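Side-chain contacts in aldehyde dehydrogenase 12 (Zea mays, PDB 6D97), which probably catalyses the NAD-dependent oxidation of L-glutamate gamma-semialdehyde to glutamate, the last step of proline catabolism in plants: residues F198-P201 with L202-L206; Q208-G211 with A212-M215; A256-N259 with K260-E264; T273-S276 with R277-E280; G496-Q499 with N500-F503. All coordinates share one frame; numbering follows the deposited sequence.

Contact 1: F198-P201 with L202-L206; sequences FNFP and LEIPL
With chi1 of -71° at Phe-200 and -65° at Ile-204, CG of the one and CG1 of the other both stand anti to their own carbonyl carbons, and the isoleucine then runs straight out. That course carries Ile-204 CD1 to 3.7 Å from Phe-200 CB. The same methyl reaches the phenyl ring obliquely, at CD2. Glu-203, fully extended through CG and CD, lies alongside that ring, its OE1 4.1 Å from Phe-200 CD1 and its carboxylate turned 61° from the ring plane. Pro-205 covers the backbone instead: its CD sits 3.3 Å from Phe-200 O, and its CG is 3.4 Å from Pro-201 O. If an alanine stood here, both carbonyls would lose these ring carbons and the first helical turn would probably be freer to move. The turn closes with Leu-206 N bonded to Leu-202 O at 2.9 Å, while Glu-148 OE1 accepts from the N-H groups of Leu-202 and Glu-203. Phe-198, farther back in the loop, touches NAD. This is the loop-to-helix junction that follows strand 191-196 of the parallel sheet, the first beta-to-alpha connection of the Rossmann-type NAD-binding domain.

Contact 2: Q208-G211 with A212-M215; sequences QLMG and ALYM
Met-210 and Tyr-214, one helical turn apart, form the tight part of this contact. The phenol ring presents a face to the preceding turn, and Met-210 CB lies over it, 4.0 Å from the ring centroid and 29° off the normal, a CH-pi contact. Met-210 O sits over a face too, near the rim, 2.9 Å from Tyr-214 CG. Because the methionine chain is folded at every torsion (chi1 to chi3 all near -60°), its CE curls back to within 3.7 Å of Tyr-214 CE1. The same Met-210 O accepts from Tyr-214 N at 2.7 Å, in a bond running nearly along the C=O axis. On another flank the fit is looser: Leu-209 and Leu-213 run alongside each other in the same direction, with their CD1 atoms 4.2 Å apart. The backbone ladder also slackens at its end, where Met-215 N reaches Gly-211 O by a weak bond of 3.3 Å. No side faces solvent, since every residue is buried, with helices 105-121 and 142-157 covering Met-210 and Tyr-214. The chemistry is therefore apolar packing on a regular helical ladder, with the one phenolic hydroxyl, Tyr-214 OH, satisfied by Ser-114 OG.

Contact 3: A256-N259 with K260-E264; sequences AVMN and KLLLE. With NAD (nicotinamide-adenine-dinucleotide), chain E.
Two flat groups, the adenine of NAD and the amide of Asn-259, meet at the exocyclic amine: N6A donates to Asn-259 OD1 at 2.8 Å, with an N-H...O angle of 161°. On one side of the purine plane Met-258 CB approaches the rim, 3.7 Å from C2A of the NAD; Val-278 covers the opposite face. The far end of the amide rests beside the next turn, Asn-259 ND2 lying 3.8 Å from Leu-263 CD1, the two side chains running alongside each other. Met-258 takes CG anti to its backbone N (chi1 -168°) and bends at chi2, which leads the thioether away from the cofactor and on along the helix to its next turn. There its SD is 4.0 Å from Leu-261 CD2, and its CE is 4.2 Å from Leu-262 CD2. Regular bonds such as Leu-263 N to Asn-259 O keep these residues one turn apart. Lys-281 NZ also donates to OD1, and ND2 donates to Asp-285 OD2. Donors on its oxygen and an acceptor on its nitrogen fix which way round the amide lies, leaving it set to read the adenine amine.

Contact 4: T273-S276 with R277-E280; sequences TGSS and RVAE. With NAD (nicotinamide-adenine-dinucleotide), chain E.
Ser-275 is extended (psi 152°) and Ser-276 already helical, so the chain turns sharply into helix 276-285 and Ala-279 N bonds to Ser-275 O at 3.1 Å. Ser-275 is the N-cap: its OG, set between the backbone N and the carbonyl carbon by a chi1 of 64°, accepts weakly from Val-278 N at 3.4 Å. The NAD pyrophosphate oxygen O1A takes Ser-275 N at 2.8 Å and also the serine hydroxyl, in a bond modelled as very short. As in other aldehyde dehydrogenases, the pyrophosphate of this Rossmann-type domain sits here, after strand 269-273, and not at the turn after the first strand; the helix end would probably favour its charge. Val-278 spreads its methyls, CG2 beside Ser-275 OG and CG1 over the adenine, 3.4 Å from C5A of the NAD. A glycine here would take CG1 off the purine and would probably leave the base freer to shift. The guanidinium of Arg-277 lays one face over Val-278 CG2. Glu-280 CG packs 3.3 Å from Ser-276 O, its carboxylate turned to a salt bridge with Arg-510.

Contact 5: G496-Q499 with N500-F503; sequences GAPQ and NHWF
A type I beta turn from Pro-498 to His-501, in the long loop between strand 485-488 and helix 517-524, brings the two halves of this contact together. Two residues of the later half pack against the proline ring. Asn-500, with CG placed between its backbone N and carbonyl carbon (chi1 45°), swings OD1 back to 3.0 Å from Pro-498 CG, while the imidazole of His-501 brings NE2 to 3.3 Å from Pro-498 CD. Just before the turn Ala-497 points its CB at the chain leaving it, 3.5 Å from Phe-503 CD1, and the same methyl lies 3.9 Å from His-501 CE1. The amides of Gln-499 and Asn-500 are neighbours with planes 56° apart, yet the approach of Gln-499 NE2 to Asn-500 OD1 is too poorly angled for a hydrogen bond; NE2 is instead bonded to Asp-162 of a third subunit. Trp-502 meets His-527 of the second subunit ring to ring, which places the loop at subunit interfaces of the four-chain assembly. The imidazole is also held by a bond within its own half: His-501 ND1 donates to Trp-502 O at 3.0 Å, from above the carbonyl plane, 37° out of it.

How the contacts relate
The contacts come in series along the chain, and the first four belong to the NAD-binding region around the parallel sheet. Contacts 1 and 2 share helix 203-214, between strands 191-196 and 218-223, with centres 14 Å apart. Contacts 3 and 4, 15 Å apart between centres, do not touch each other, but both hold NAD: helix 255-265 meets its adenine, and the start of helix 276-285 its pyrophosphate. Contact 1 packs on contact 4 through Ile-204 CG2 and Thr-273 OG1, which are 4.0 Å apart. Contact 5 lies 31 Å from contact 3, centre to centre, yet meets contact 1 in a loose packing touch of Glu-203 on Ala-497, which puts the interface loop 496-503 beside the cofactor domain.

Contact 1: F198-P201 with L202-L206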
loop_
_atom_site.group_PDB
_atom_site.type_symbol
_atom_site.label_atom_id
_atom_site.label_comp_id
_atom_site.label_asym_id
_atom_site.label_seq_id
_atom_site.Cartn_x
_atom_site.Cartn_y
_atom_site.Cartn_z
ATOM N N PHE A 198 -32.261 -3.630 13.589
ATOM C CA PHE A 198 -32.748 -2.931 14.772
ATOM C C PHE A 198 -31.676 -2.749 15.839
ATOM O O PHE A 198 -31.745 -1.791 16.618
ATOM C CB PHE A 198 -33.933 -3.689 15.377
ATOM C CG PHE A 198 -33.535 -4.895 16.185
ATOM C CD1 PHE A 198 -33.344 -6.122 15.570
ATOM C CD2 PHE A 198 -33.345 -4.801 17.557
ATOM C CE1 PHE A 198 -32.976 -7.227 16.305
ATOM C CE2 PHE A 198 -32.974 -5.905 18.297
ATOM C CZ PHE A 198 -32.789 -7.119 17.670
ATOM N N ASN A 199 -30.692 -3.647 15.910
ATOM C CA ASN A 199 -29.929 -3.778 17.148
ATOM C C ASN A 199 -28.877 -2.688 17.326
ATOM O O ASN A 199 -28.530 -2.360 18.465
ATOM C CB ASN A 199 -29.294 -5.167 17.230
ATOM C CG ASN A 199 -28.368 -5.460 16.075
ATOM O OD1 ASN A 199 -28.589 -5.013 14.951
ATOM N ND2 ASN A 199 -27.318 -6.224 16.349
ATOM N N PHE A 200 -28.365 -2.105 16.242
ATOM C CA PHE A 200 -27.445 -0.969 16.326
ATOM C C PHE A 200 -28.051 0.185 15.539
ATOM O O PHE A 200 -27.737 0.380 14.354
ATOM C CB PHE A 200 -26.053 -1.335 15.815
ATOM C CG PHE A 200 -25.302 -2.274 16.723
ATOM C CD1 PHE A 200 -24.640 -1.795 17.844
ATOM C CD2 PHE A 200 -25.264 -3.635 16.460
ATOM C CE1 PHE A 200 -23.954 -2.652 18.685
ATOM C CE2 PHE A 200 -24.576 -4.498 17.296
ATOM C CZ PHE A 200 -23.923 -4.006 18.410
ATOM N N PRO A 201 -28.921 0.985 16.164
ATOM C CA PRO A 201 -29.671 2.002 15.410
ATOM C C PRO A 201 -28.824 3.165 14.915
ATOM O O PRO A 201 -29.320 3.959 14.104
ATOM C CB PRO A 201 -30.724 2.484 16.421
ATOM C CG PRO A 201 -30.715 1.471 17.535
ATOM C CD PRO A 201 -29.322 0.937 17.579
ATOM N N LEU A 202 -27.583 3.302 15.372
ATOM C CA LEU A 202 -26.722 4.403 14.957
ATOM C C LEU A 202 -25.457 3.931 14.260
ATOM O O LEU A 202 -25.164 4.379 13.145
ATOM C CB LEU A 202 -26.349 5.267 16.172
ATOM C CG LEU A 202 -25.407 6.436 15.875
ATOM C CD1 LEU A 202 -26.129 7.498 15.055
ATOM C CD2 LEU A 202 -24.854 7.028 17.158
ATOM N N GLU A 203 -24.707 3.021 14.885
ATOM C CA GLU A 203 -23.354 2.706 14.433
ATOM C C GLU A 203 -23.348 2.131 13.022
ATOM O O GLU A 203 -22.589 2.588 12.160
ATOM C CB GLU A 203 -22.697 1.732 15.410
ATOM C CG GLU A 203 -21.286 1.322 15.038
ATOM C CD GLU A 203 -20.699 0.340 16.034
ATOM O OE1 GLU A 203 -21.166 0.315 17.192
ATOM O OE2 GLU A 203 -19.777 -0.413 15.660
ATOM N N ILE A 204 -24.174 1.121 12.769
ATOM C CA ILE A 204 -24.165 0.446 11.471
ATOM C C ILE A 204 -24.648 1.392 10.374
ATOM O O ILE A 204 -23.917 1.600 9.394
ATOM C CB ILE A 204 -24.994 -0.848 11.502
ATOM C CG1 ILE A 204 -24.373 -1.867 12.457
ATOM C CG2 ILE A 204 -25.127 -1.416 10.101
ATOM C CD1 ILE A 204 -25.215 -3.107 12.641
ATOM N N PRO A 205 -25.843 1.995 10.474
ATOM C CA PRO A 205 -26.288 2.870 9.373
ATOM C C PRO A 205 -25.412 4.096 9.163
ATOM O O PRO A 205 -25.156 4.463 8.010
ATOM C CB PRO A 205 -27.719 3.248 9.781
ATOM C CG PRO A 205 -27.796 2.976 11.234
ATOM C CD PRO A 205 -26.897 1.835 11.495
ATOM N N LEU A 206 -24.936 4.738 10.235
ATOM C CA LEU A 206 -24.116 5.938 10.064
ATOM C C LEU A 206 -22.812 5.623 9.342
ATOM O O LEU A 206 -22.404 6.357 8.434
ATOM C CB LEU A 206 -23.824 6.590 11.416
ATOM C CG LEU A 206 -22.794 7.726 11.391
ATOM C CD1 LEU A 206 -23.325 8.916 10.608
ATOM C CD2 LEU A 206 -22.381 8.144 12.794
#

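Contact 2: Q208-G211 with A212-M215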
loop_
_atom_site.group_PDB
_atom_site.type_symbol
_atom_site.label_atom_id
_atom_site.label_comp_id
_atom_site.label_asym_id
_atom_site.label_seq_id
_atom_site.Cartn_x
_atom_site.Cartn_y
_atom_site.Cartn_z
ATOM N N GLN A 208 -21.996 3.076 7.337
ATOM C CA GLN A 208 -22.185 2.725 5.933
ATOM C C GLN A 208 -22.688 3.919 5.132
ATOM O O GLN A 208 -22.328 4.083 3.960
ATOM C CB GLN A 208 -23.144 1.538 5.801
ATOM C CG GLN A 208 -22.698 0.272 6.526
ATOM C CD GLN A 208 -21.566 -0.461 5.821
ATOM O OE1 GLN A 208 -20.987 0.039 4.855
ATOM N NE2 GLN A 208 -21.251 -1.661 6.301
ATOM N N LEU A 209 -23.525 4.762 5.747
ATOM C CA LEU A 209 -24.006 5.965 5.069
ATOM C C LEU A 209 -22.849 6.879 4.691
ATOM O O LEU A 209 -22.746 7.324 3.541
ATOM C CB LEU A 209 -25.003 6.713 5.954
ATOM C CG LEU A 209 -25.404 8.106 5.470
ATOM C CD1 LEU A 209 -26.232 7.988 4.200
ATOM C CD2 LEU A 209 -26.169 8.850 6.551
ATOM N N MET A 210 -21.960 7.167 5.650
ATOM C CA MET A 210 -20.830 8.044 5.362
ATOM C C MET A 210 -19.873 7.398 4.370
ATOM O O MET A 210 -19.356 8.078 3.477
ATOM C CB MET A 210 -20.096 8.422 6.650
ATOM C CG MET A 210 -20.983 9.121 7.673
ATOM S SD MET A 210 -21.847 10.563 7.006
ATOM C CE MET A 210 -20.471 11.598 6.506
ATOM N N GLY A 211 -19.628 6.092 4.509
ATOM C CA GLY A 211 -18.777 5.401 3.553
ATOM C C GLY A 211 -19.287 5.524 2.132
ATOM O O GLY A 211 -18.527 5.826 1.208
ATOM N N ALA A 212 -20.592 5.311 1.943
ATOM C CA ALA A 212 -21.182 5.463 0.619
ATOM C C ALA A 212 -20.993 6.881 0.094
ATOM O O ALA A 212 -20.599 7.081 -1.062
ATOM C CB ALA A 212 -22.666 5.096 0.658
ATOM N N LEU A 213 -21.259 7.883 0.938
ATOM C CA LEU A 213 -21.116 9.268 0.504
ATOM C C LEU A 213 -19.663 9.614 0.207
ATOM O O LEU A 213 -19.376 10.324 -0.765
ATOM C CB LEU A 213 -21.681 10.214 1.562
ATOM C CG LEU A 213 -23.204 10.247 1.688
ATOM C CD1 LEU A 213 -23.623 11.005 2.945
ATOM C CD2 LEU A 213 -23.815 10.872 0.452
ATOM N N TYR A 214 -18.733 9.117 1.031
ATOM C CA TYR A 214 -17.320 9.444 0.852
ATOM C C TYR A 214 -16.836 9.090 -0.548
ATOM O O TYR A 214 -16.130 9.879 -1.188
ATOM C CB TYR A 214 -16.464 8.710 1.886
ATOM C CG TYR A 214 -16.624 9.153 3.322
ATOM C CD1 TYR A 214 -17.097 10.422 3.635
ATOM C CD2 TYR A 214 -16.289 8.298 4.368
ATOM C CE1 TYR A 214 -17.237 10.826 4.951
ATOM C CE2 TYR A 214 -16.430 8.686 5.684
ATOM C CZ TYR A 214 -16.901 9.952 5.974
ATOM O OH TYR A 214 -17.036 10.338 7.290
ATOM N N MET A 215 -17.197 7.904 -1.038
ATOM C CA MET A 215 -16.667 7.428 -2.308
ATOM C C MET A 215 -17.380 8.024 -3.512
ATOM O O MET A 215 -16.959 7.768 -4.647
ATOM C CB MET A 215 -16.737 5.902 -2.373
ATOM C CG MET A 215 -16.008 5.212 -1.231
ATOM S SD MET A 215 -14.346 5.864 -0.963
ATOM C CE MET A 215 -13.542 5.413 -2.499
#

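Contact 3: A256-N259 with K260-E264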
loop_
_atom_site.group_PDB
_atom_site.type_symbol
_atom_site.label_atom_id
_atom_site.label_comp_id
_atom_site.label_asym_id
_atom_site.label_seq_id
_atom_site.Cartn_x
_atom_site.Cartn_y
_atom_site.Cartn_z
ATOM N N ALA A 256 -41.048 -5.513 2.573
ATOM C CA ALA A 256 -41.611 -5.812 1.260
ATOM C C ALA A 256 -41.585 -4.591 0.350
ATOM O O ALA A 256 -41.311 -4.712 -0.851
ATOM C CB ALA A 256 -43.037 -6.339 1.404
ATOM N N VAL A 257 -41.880 -3.412 0.895
ATOM C CA VAL A 257 -41.841 -2.202 0.082
ATOM C C VAL A 257 -40.409 -1.871 -0.310
ATOM O O VAL A 257 -40.135 -1.510 -1.461
ATOM C CB VAL A 257 -42.508 -1.030 0.822
ATOM C CG1 VAL A 257 -42.203 0.268 0.103
ATOM C CG2 VAL A 257 -44.006 -1.251 0.914
ATOM N N MET A 258 -39.473 -1.996 0.635
ATOM C CA MET A 258 -38.069 -1.759 0.315
ATOM C C MET A 258 -37.593 -2.707 -0.776
ATOM O O MET A 258 -36.775 -2.331 -1.626
ATOM C CB MET A 258 -37.208 -1.909 1.569
ATOM C CG MET A 258 -35.781 -1.408 1.393
ATOM S SD MET A 258 -35.739 0.346 0.969
ATOM C CE MET A 258 -34.010 0.559 0.558
ATOM N N ASN A 259 -38.095 -3.943 -0.767
ATOM C CA ASN A 259 -37.766 -4.893 -1.823
ATOM C C ASN A 259 -38.225 -4.373 -3.178
ATOM O O ASN A 259 -37.479 -4.425 -4.163
ATOM C CB ASN A 259 -38.404 -6.250 -1.522
ATOM C CG ASN A 259 -37.529 -7.416 -1.940
ATOM O OD1 ASN A 259 -37.364 -8.378 -1.190
ATOM N ND2 ASN A 259 -36.957 -7.335 -3.137
ATOM N N LYS A 260 -39.454 -3.853 -3.244
ATOM C CA LYS A 260 -39.962 -3.311 -4.500
ATOM C C LYS A 260 -39.119 -2.133 -4.971
ATOM O O LYS A 260 -38.840 -2.001 -6.169
ATOM C CB LYS A 260 -41.419 -2.878 -4.348
ATOM C CG LYS A 260 -42.396 -3.964 -3.949
ATOM C CD LYS A 260 -43.791 -3.358 -3.870
ATOM C CE LYS A 260 -44.641 -4.000 -2.790
ATOM N NZ LYS A 260 -45.041 -5.387 -3.142
ATOM N N LEU A 261 -38.716 -1.259 -4.045
ATOM C CA LEU A 261 -37.907 -0.107 -4.429
ATOM C C LEU A 261 -36.575 -0.544 -5.024
ATOM O O LEU A 261 -36.099 0.046 -6.001
ATOM C CB LEU A 261 -37.685 0.804 -3.224
ATOM C CG LEU A 261 -36.707 1.957 -3.448
ATOM C CD1 LEU A 261 -37.192 2.866 -4.566
ATOM C CD2 LEU A 261 -36.509 2.740 -2.164
ATOM N N LEU A 262 -35.967 -1.591 -4.456
ATOM C CA LEU A 262 -34.693 -2.083 -4.973
ATOM C C LEU A 262 -34.837 -2.599 -6.398
ATOM O O LEU A 262 -33.965 -2.364 -7.242
ATOM C CB LEU A 262 -34.146 -3.187 -4.069
ATOM C CG LEU A 262 -33.747 -2.822 -2.638
ATOM C CD1 LEU A 262 -33.314 -4.067 -1.868
ATOM C CD2 LEU A 262 -32.644 -1.782 -2.637
ATOM N N LEU A 263 -35.925 -3.309 -6.683
ATOM C CA LEU A 263 -36.125 -3.853 -8.019
ATOM C C LEU A 263 -36.632 -2.812 -9.007
ATOM O O LEU A 263 -36.466 -2.995 -10.218
ATOM C CB LEU A 263 -37.091 -5.036 -7.951
ATOM C CG LEU A 263 -36.509 -6.234 -7.198
ATOM C CD1 LEU A 263 -37.563 -7.298 -6.932
ATOM C CD2 LEU A 263 -35.341 -6.817 -7.978
ATOM N N GLU A 264 -37.231 -1.726 -8.522
ATOM C CA GLU A 264 -37.719 -0.676 -9.405
ATOM C C GLU A 264 -36.679 0.410 -9.647
ATOM O O GLU A 264 -36.583 0.935 -10.760
ATOM C CB GLU A 264 -38.995 -0.056 -8.830
ATOM C CG GLU A 264 -40.233 -0.923 -8.992
ATOM C CD GLU A 264 -41.338 -0.211 -9.744
ATOM O OE1 GLU A 264 -42.266 0.312 -9.093
ATOM O OE2 GLU A 264 -41.266 -0.157 -10.990
HETATM P PA NAD E . -33.863 -8.476 9.039
HETATM O O1A NAD E . -33.294 -9.268 7.819
HETATM O O2A NAD E . -35.120 -8.871 9.642
HETATM O O5B NAD E . -34.230 -7.053 8.882
HETATM C C5B NAD E . -33.222 -6.093 8.677
HETATM C C4B NAD E . -33.626 -4.963 7.736
HETATM O O4B NAD E . -33.903 -5.413 6.422
HETATM C C3B NAD E . -34.796 -4.172 8.225
HETATM O O3B NAD E . -34.625 -2.833 7.962
HETATM C C2B NAD E . -35.903 -4.726 7.437
HETATM O O2B NAD E . -36.920 -3.809 7.306
HETATM C C1B NAD E . -35.220 -5.011 6.153
HETATM N N9A NAD E . -35.854 -6.012 5.320
HETATM C C8A NAD E . -36.481 -7.182 5.707
HETATM N N7A NAD E . -36.903 -7.835 4.619
HETATM C C5A NAD E . -36.551 -7.116 3.480
HETATM C C6A NAD E . -36.715 -7.297 2.120
HETATM N N6A NAD E . -37.397 -8.466 1.638
HETATM N N1A NAD E . -36.244 -6.389 1.253
HETATM C C2A NAD E . -35.594 -5.274 1.675
HETATM N N3A NAD E . -35.413 -5.060 3.005
HETATM C C4A NAD E . -35.871 -5.949 3.910
HETATM O O3 NAD E . -33.076 -8.384 10.276
HETATM P PN NAD E . -33.474 -8.963 11.701
HETATM O O1N NAD E . -32.144 -8.792 12.522
HETATM O O2N NAD E . -34.538 -8.133 12.356
HETATM O O5D NAD E . -33.849 -10.421 11.702
#

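Contact 4: T273-S276 with R277-E280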
loop_
_atom_site.group_PDB
_atom_site.type_symbol
_atom_site.label_atom_id
_atom_site.label_comp_id
_atom_site.label_asym_id
_atom_site.label_seq_id
_atom_site.Cartn_x
_atom_site.Cartn_y
_atom_site.Cartn_z
ATOM N N THR A 273 -27.525 -5.262 5.872
ATOM C CA THR A 273 -27.133 -5.825 7.155
ATOM C C THR A 273 -28.393 -6.307 7.853
ATOM O O THR A 273 -29.297 -5.510 8.121
ATOM C CB THR A 273 -26.404 -4.795 8.018
ATOM O OG1 THR A 273 -25.281 -4.275 7.296
ATOM C CG2 THR A 273 -25.914 -5.447 9.290
ATOM N N GLY A 274 -28.461 -7.605 8.137
ATOM C CA GLY A 274 -29.648 -8.153 8.776
ATOM C C GLY A 274 -29.636 -9.668 8.765
ATOM O O GLY A 274 -28.571 -10.294 8.751
ATOM N N SER A 275 -30.833 -10.248 8.760
ATOM C CA SER A 275 -30.961 -11.697 8.852
ATOM C C SER A 275 -30.407 -12.384 7.605
ATOM O O SER A 275 -30.402 -11.823 6.506
ATOM C CB SER A 275 -32.423 -12.095 9.056
ATOM O OG SER A 275 -33.206 -11.737 7.930
ATOM N N SER A 276 -29.930 -13.622 7.794
ATOM C CA SER A 276 -29.412 -14.408 6.676
ATOM C C SER A 276 -30.503 -14.733 5.663
ATOM O O SER A 276 -30.216 -14.861 4.466
ATOM C CB SER A 276 -28.768 -15.699 7.194
ATOM O OG SER A 276 -28.183 -16.454 6.144
ATOM N N ARG A 277 -31.748 -14.872 6.122
ATOM C CA ARG A 277 -32.856 -15.174 5.221
ATOM C C ARG A 277 -33.069 -14.047 4.215
ATOM O O ARG A 277 -33.177 -14.285 3.008
ATOM C CB ARG A 277 -34.125 -15.429 6.040
ATOM C CG ARG A 277 -35.167 -16.318 5.376
ATOM C CD ARG A 277 -36.292 -15.496 4.784
ATOM N NE ARG A 277 -36.967 -14.692 5.799
ATOM C CZ ARG A 277 -37.529 -13.515 5.555
ATOM N NH1 ARG A 277 -37.486 -13.006 4.331
ATOM N NH2 ARG A 277 -38.123 -12.842 6.531
ATOM N N VAL A 278 -33.117 -12.803 4.699
ATOM C CA VAL A 278 -33.351 -11.666 3.812
ATOM C C VAL A 278 -32.129 -11.403 2.939
ATOM O O VAL A 278 -32.255 -11.005 1.775
ATOM C CB VAL A 278 -33.738 -10.423 4.634
ATOM C CG1 VAL A 278 -33.930 -9.225 3.728
ATOM C CG2 VAL A 278 -34.997 -10.683 5.445
ATOM N N ALA A 279 -30.929 -11.626 3.485
ATOM C CA ALA A 279 -29.707 -11.367 2.730
ATOM C C ALA A 279 -29.625 -12.238 1.483
ATOM O O ALA A 279 -29.245 -11.762 0.408
ATOM C CB ALA A 279 -28.484 -11.596 3.620
ATOM N N GLU A 280 -29.977 -13.520 1.610
ATOM C CA GLU A 280 -29.917 -14.424 0.465
ATOM C C GLU A 280 -31.028 -14.126 -0.537
ATOM O O GLU A 280 -30.812 -14.217 -1.752
ATOM C CB GLU A 280 -29.986 -15.877 0.939
ATOM C CG GLU A 280 -28.808 -16.306 1.801
ATOM C CD GLU A 280 -27.486 -16.205 1.066
ATOM O OE1 GLU A 280 -27.464 -16.465 -0.156
ATOM O OE2 GLU A 280 -26.473 -15.853 1.706
HETATM P PA NAD E . -33.863 -8.476 9.039
HETATM O O1A NAD E . -33.294 -9.268 7.819
HETATM O O2A NAD E . -35.120 -8.871 9.642
HETATM O O5B NAD E . -34.230 -7.053 8.882
HETATM C C5B NAD E . -33.222 -6.093 8.677
HETATM C C4B NAD E . -33.626 -4.963 7.736
HETATM O O4B NAD E . -33.903 -5.413 6.422
HETATM C C3B NAD E . -34.796 -4.172 8.225
HETATM O O3B NAD E . -34.625 -2.833 7.962
HETATM C C2B NAD E . -35.903 -4.726 7.437
HETATM O O2B NAD E . -36.920 -3.809 7.306
HETATM C C1B NAD E . -35.220 -5.011 6.153
HETATM N N9A NAD E . -35.854 -6.012 5.320
HETATM C C8A NAD E . -36.481 -7.182 5.707
HETATM N N7A NAD E . -36.903 -7.835 4.619
HETATM C C5A NAD E . -36.551 -7.116 3.480
HETATM C C6A NAD E . -36.715 -7.297 2.120
HETATM N N6A NAD E . -37.397 -8.466 1.638
HETATM N N1A NAD E . -36.244 -6.389 1.253
HETATM C C2A NAD E . -35.594 -5.274 1.675
HETATM N N3A NAD E . -35.413 -5.060 3.005
HETATM C C4A NAD E . -35.871 -5.949 3.910
HETATM O O3 NAD E . -33.076 -8.384 10.276
HETATM P PN NAD E . -33.474 -8.963 11.701
HETATM O O1N NAD E . -32.144 -8.792 12.522
HETATM O O2N NAD E . -34.538 -8.133 12.356
HETATM O O5D NAD E . -33.849 -10.421 11.702
#

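Contact 5: G496-Q499 with N500-F503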
loop_
_atom_site.group_PDB
_atom_site.type_symbol
_atom_site.label_atom_id
_atom_site.label_comp_id
_atom_site.label_asym_id
_atom_site.label_seq_id
_atom_site.Cartn_x
_atom_site.Cartn_y
_atom_site.Cartn_z
ATOM N N GLY A 496 -17.763 -6.445 20.166
ATOM C CA GLY A 496 -17.147 -5.156 20.413
ATOM C C GLY A 496 -16.067 -4.761 19.433
ATOM O O GLY A 496 -15.043 -4.201 19.842
ATOM N N ALA A 497 -16.256 -5.043 18.153
ATOM C CA ALA A 497 -15.289 -4.625 17.146
ATOM C C ALA A 497 -15.364 -3.116 16.960
ATOM O O ALA A 497 -16.416 -2.604 16.560
ATOM C CB ALA A 497 -15.550 -5.336 15.824
ATOM N N PRO A 498 -14.300 -2.370 17.252
ATOM C CA PRO A 498 -14.366 -0.912 17.108
ATOM C C PRO A 498 -13.994 -0.466 15.703
ATOM O O PRO A 498 -13.755 -1.291 14.817
ATOM C CB PRO A 498 -13.361 -0.422 18.155
ATOM C CG PRO A 498 -12.339 -1.520 18.211
ATOM C CD PRO A 498 -13.025 -2.814 17.843
ATOM N N GLN A 499 -13.932 0.848 15.491
ATOM C CA GLN A 499 -13.723 1.375 14.150
ATOM C C GLN A 499 -12.275 1.279 13.686
ATOM O O GLN A 499 -12.009 1.533 12.507
ATOM C CB GLN A 499 -14.179 2.832 14.088
ATOM C CG GLN A 499 -13.206 3.812 14.734
ATOM C CD GLN A 499 -13.039 3.598 16.234
ATOM O OE1 GLN A 499 -14.005 3.339 16.952
ATOM N NE2 GLN A 499 -11.805 3.701 16.709
ATOM N N ASN A 500 -11.338 0.938 14.569
ATOM C CA ASN A 500 -9.940 0.887 14.162
ATOM C C ASN A 500 -9.571 -0.400 13.436
ATOM O O ASN A 500 -8.462 -0.483 12.898
ATOM C CB ASN A 500 -9.017 1.077 15.369
ATOM C CG ASN A 500 -9.442 0.259 16.566
ATOM O OD1 ASN A 500 -10.418 0.593 17.234
ATOM N ND2 ASN A 500 -8.701 -0.806 16.857
ATOM N N HIS A 501 -10.448 -1.400 13.401
ATOM C CA HIS A 501 -10.157 -2.564 12.581
ATOM C C HIS A 501 -11.442 -3.111 11.976
ATOM O O HIS A 501 -12.556 -2.762 12.376
ATOM C CB HIS A 501 -9.401 -3.648 13.363
ATOM C CG HIS A 501 -10.185 -4.275 14.470
ATOM N ND1 HIS A 501 -11.168 -5.214 14.249
ATOM C CD2 HIS A 501 -10.109 -4.120 15.812
ATOM C CE1 HIS A 501 -11.674 -5.599 15.408
ATOM N NE2 HIS A 501 -11.046 -4.954 16.373
ATOM N N TRP A 502 -11.246 -3.965 10.980
ATOM C CA TRP A 502 -12.329 -4.523 10.187
ATOM C C TRP A 502 -13.333 -5.274 11.051
ATOM O O TRP A 502 -12.969 -5.956 12.014
ATOM C CB TRP A 502 -11.722 -5.457 9.134
ATOM C CG TRP A 502 -12.667 -6.395 8.451
ATOM C CD1 TRP A 502 -13.213 -7.545 8.962
ATOM C CD2 TRP A 502 -13.137 -6.294 7.103
ATOM N NE1 TRP A 502 -14.012 -8.146 8.021
ATOM C CE2 TRP A 502 -13.981 -7.402 6.871
ATOM C CE3 TRP A 502 -12.933 -5.371 6.070
ATOM C CZ2 TRP A 502 -14.626 -7.607 5.652
ATOM C CZ3 TRP A 502 -13.574 -5.578 4.859
ATOM C CH2 TRP A 502 -14.407 -6.692 4.661
ATOM N N PHE A 503 -14.610 -5.132 10.704
ATOM C CA PHE A 503 -15.661 -6.030 11.161
ATOM C C PHE A 503 -16.454 -6.476 9.945
ATOM O O PHE A 503 -16.883 -5.645 9.137
ATOM C CB PHE A 503 -16.591 -5.373 12.188
ATOM C CG PHE A 503 -17.751 -6.247 12.600
ATOM C CD1 PHE A 503 -17.643 -7.101 13.682
ATOM C CD2 PHE A 503 -18.948 -6.218 11.899
ATOM C CE1 PHE A 503 -18.705 -7.901 14.064
ATOM C CE2 PHE A 503 -20.011 -7.022 12.274
ATOM C CZ PHE A 503 -19.889 -7.858 13.362
#